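Local coordinates for uncharacterized protein (Acidithiobacillus ferrooxidans, PDB 3LUU), which is of unknown function but binds zinc and belongs to the family named after the N-terminal domain of gamma-butyrobetaine hydroxylase, at residues S31-T34 and F35-R39. Sequence-based numbering, arbitrary orientation.
With ZN (zinc ion), chain B.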
ATOM      1  N   SER A  31      -9.778  -2.042   1.534  1.00 22.91           N
ATOM      2  CA  SER A  31      -8.774  -1.580   2.480  1.00 22.12           C
ATOM      3  C   SER A  31      -8.586  -0.110   2.262  1.00 23.26           C
ATOM      4  O   SER A  31      -8.664   0.372   1.130  1.00 21.27           O
ATOM      5  CB  SER A  31      -7.448  -2.302   2.274  1.00 22.89           C
ATOM      6  OG  SER A  31      -7.566  -3.705   2.457  1.00 24.94           O
ATOM      7  N   ARG A  32      -8.404   0.627   3.350  1.00 23.03           N
ATOM      8  CA  ARG A  32      -8.023   2.020   3.273  1.00 23.55           C
ATOM      9  C   ARG A  32      -6.742   2.123   4.097  1.00 23.96           C
ATOM     10  O   ARG A  32      -6.790   2.159   5.327  1.00 24.71           O
ATOM     11  CB  ARG A  32      -9.118   2.939   3.797  1.00 24.46           C
ATOM     12  CG  ARG A  32     -10.426   2.883   3.027  1.00 30.09           C
ATOM     13  CD  ARG A  32     -11.499   3.830   3.654  1.00 36.27           C
ATOM     14  NE  ARG A  32     -11.540   5.120   2.975  1.00 44.17           N
ATOM     15  CZ  ARG A  32     -10.869   6.221   3.322  1.00 54.29           C
ATOM     16  NH1 ARG A  32     -10.091   6.260   4.399  1.00 58.21           N
ATOM     17  NH2 ARG A  32     -10.993   7.318   2.575  1.00 58.39           N
ATOM     18  N   LEU A  33      -5.605   2.170   3.396  1.00 17.09           N
ATOM     19  CA  LEU A  33      -4.290   2.156   4.004  1.00 14.44           C
ATOM     20  C   LEU A  33      -3.666   3.535   3.834  1.00 16.56           C
ATOM     21  O   LEU A  33      -3.549   4.004   2.705  1.00 14.59           O
ATOM     22  CB  LEU A  33      -3.427   1.089   3.340  1.00 16.17           C
ATOM     23  CG  LEU A  33      -3.877  -0.348   3.617  1.00 16.05           C
ATOM     24  CD1 LEU A  33      -3.139  -1.285   2.680  1.00 19.02           C
ATOM     25  CD2 LEU A  33      -3.620  -0.657   5.098  1.00 17.05           C
ATOM     26  N   THR A  34      -3.303   4.199   4.941  1.00 13.63           N
ATOM     27  CA  THR A  34      -2.697   5.533   4.810  1.00 13.07           C
ATOM     28  C   THR A  34      -1.336   5.440   4.099  1.00 12.89           C
ATOM     29  O   THR A  34      -0.562   4.465   4.247  1.00 14.69           O
ATOM     30  CB  THR A  34      -2.518   6.280   6.157  1.00 11.58           C
ATOM     31  OG1 THR A  34      -1.600   5.568   6.970  1.00 13.36           O
ATOM     32  CG2 THR A  34      -3.863   6.465   6.890  1.00 14.85           C
ATOM     33  N   PHE A  35      -1.031   6.477   3.331  1.00 13.92           N
ATOM     34  CA  PHE A  35       0.304   6.596   2.732  1.00 13.33           C
ATOM     35  C   PHE A  35       1.404   6.462   3.784  1.00 12.83           C
ATOM     36  O   PHE A  35       2.442   5.832   3.543  1.00 15.39           O
ATOM     37  CB  PHE A  35       0.413   7.950   2.023  1.00 13.28           C
ATOM     38  CG  PHE A  35      -0.445   8.073   0.770  1.00 12.86           C
ATOM     39  CD1 PHE A  35      -1.084   6.979   0.204  1.00 17.90           C
ATOM     40  CD2 PHE A  35      -0.553   9.283   0.107  1.00 15.85           C
ATOM     41  CE1 PHE A  35      -1.840   7.096  -0.946  1.00 15.43           C
ATOM     42  CE2 PHE A  35      -1.320   9.384  -1.077  1.00 20.75           C
ATOM     43  CZ  PHE A  35      -1.940   8.276  -1.594  1.00 14.46           C
ATOM     44  N   GLU A  36       1.183   7.082   4.945  1.00 12.97           N
ATOM     45  CA  GLU A  36       2.131   7.026   6.049  1.00 14.98           C
ATOM     46  C   GLU A  36       2.395   5.597   6.480  1.00 14.30           C
ATOM     47  O   GLU A  36       3.527   5.203   6.636  1.00 14.60           O
ATOM     48  CB  GLU A  36       1.585   7.777   7.242  1.00 14.73           C
ATOM     49  CG  GLU A  36       2.514   7.760   8.448  1.00 16.34           C
ATOM     50  CD  GLU A  36       1.876   8.325   9.718  1.00 13.73           C
ATOM     51  OE1 GLU A  36       0.628   8.274   9.869  1.00 15.19           O
ATOM     52  OE2 GLU A  36       2.649   8.836  10.563  1.00 14.88           O
ATOM     53  N   HIS A  37       1.320   4.856   6.732  1.00 15.37           N
ATOM     54  CA  HIS A  37       1.397   3.454   7.148  1.00 15.50           C
ATOM     55  C   HIS A  37       2.157   2.612   6.129  1.00 14.91           C
ATOM     56  O   HIS A  37       3.078   1.870   6.487  1.00 15.02           O
ATOM     57  CB  HIS A  37      -0.020   2.938   7.387  1.00 14.95           C
ATOM     58  CG  HIS A  37      -0.102   1.597   8.041  1.00 16.90           C
ATOM     59  ND1 HIS A  37      -1.289   0.910   8.148  1.00 18.36           N
ATOM     60  CD2 HIS A  37       0.831   0.829   8.640  1.00 18.43           C
ATOM     61  CE1 HIS A  37      -1.080  -0.228   8.777  1.00 21.61           C
ATOM     62  NE2 HIS A  37       0.197  -0.304   9.076  1.00 16.44           N
ATOM     63  N   LEU A  38       1.820   2.786   4.858  1.00 14.82           N
ATOM     64  CA  LEU A  38       2.507   2.072   3.784  1.00 14.49           C
ATOM     65  C   LEU A  38       4.024   2.377   3.779  1.00 14.59           C
ATOM     66  O   LEU A  38       4.873   1.484   3.634  1.00 15.97           O
ATOM     67  CB  LEU A  38       1.868   2.423   2.427  1.00 15.71           C
ATOM     68  CG  LEU A  38       0.447   1.899   2.178  1.00 15.77           C
ATOM     69  CD1 LEU A  38      -0.191   2.687   1.052  1.00 12.57           C
ATOM     70  CD2 LEU A  38       0.463   0.408   1.863  1.00 16.38           C
ATOM     71  N   ARG A  39       4.360   3.640   3.968  1.00 14.88           N
ATOM     72  CA  ARG A  39       5.752   4.032   3.983  1.00 15.68           C
ATOM     73  C   ARG A  39       6.502   3.443   5.172  1.00 15.18           C
ATOM     74  O   ARG A  39       7.618   2.942   5.018  1.00 13.67           O
ATOM     75  CB  ARG A  39       5.856   5.567   3.938  1.00 12.68           C
ATOM     76  CG  ARG A  39       7.273   6.130   3.942  1.00 16.67           C
ATOM     77  CD  ARG A  39       8.093   5.636   2.785  1.00 18.66           C
ATOM     78  NE  ARG A  39       9.484   6.017   2.935  1.00 20.04           N
ATOM     79  CZ  ARG A  39      10.422   5.289   3.541  1.00 28.36           C
ATOM     80  NH1 ARG A  39      10.146   4.112   4.070  1.00 22.84           N
ATOM     81  NH2 ARG A  39      11.659   5.752   3.625  1.00 28.49           N
TER
HETATM   82 ZN    ZN B 101       0.985  -1.668  10.366  1.00 24.27          ZN
HETATM   83  O   HOH W   1      -1.357   6.537   9.372  1.00 15.79           O
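A threonine N-cap joins the end of strand 30-34 to the start of helix 35-40, where Thr34 receives the backbone N-H of His37, a zinc ligand. Thr34 OG1 stands between the backbone N and the carbonyl carbon (chi1 64°), a rotation that turns it to the first turn of the helix and within 3.0 Å of His37 N; the bond is slightly bent, with an N-H...O angle of 157°. Thr34 OG1 also lies 2.6 Å from the oxygen of a water, which donates to Glu36 OE1 at the end of an extended side chain. One residue farther on, Leu38 N gives a nearly straight 3.0 Å bond to Thr34 O, so side chain and carbonyl of a single residue each engage an N-H of the opening turn. With an alanine in place of Thr34, His37 N would probably lose its side-chain capping acceptor and the water its link to the strand end, leaving the helix start less firmly fixed. Next to the cap, the Leu33 and Leu38 side chains cross at about a right angle, CD1 of Leu33 meeting CD2 of Leu38 at 4.1 Å, and both also pack on Leu98 of helix 92-98. His37 CG is anti to its own N (chi1 -170°), and the imidazole leads away from the strand to the metal, which Glu41 OE2 and Glu101 O also bind; His37 NE2 lies 2.0 Å from the zinc.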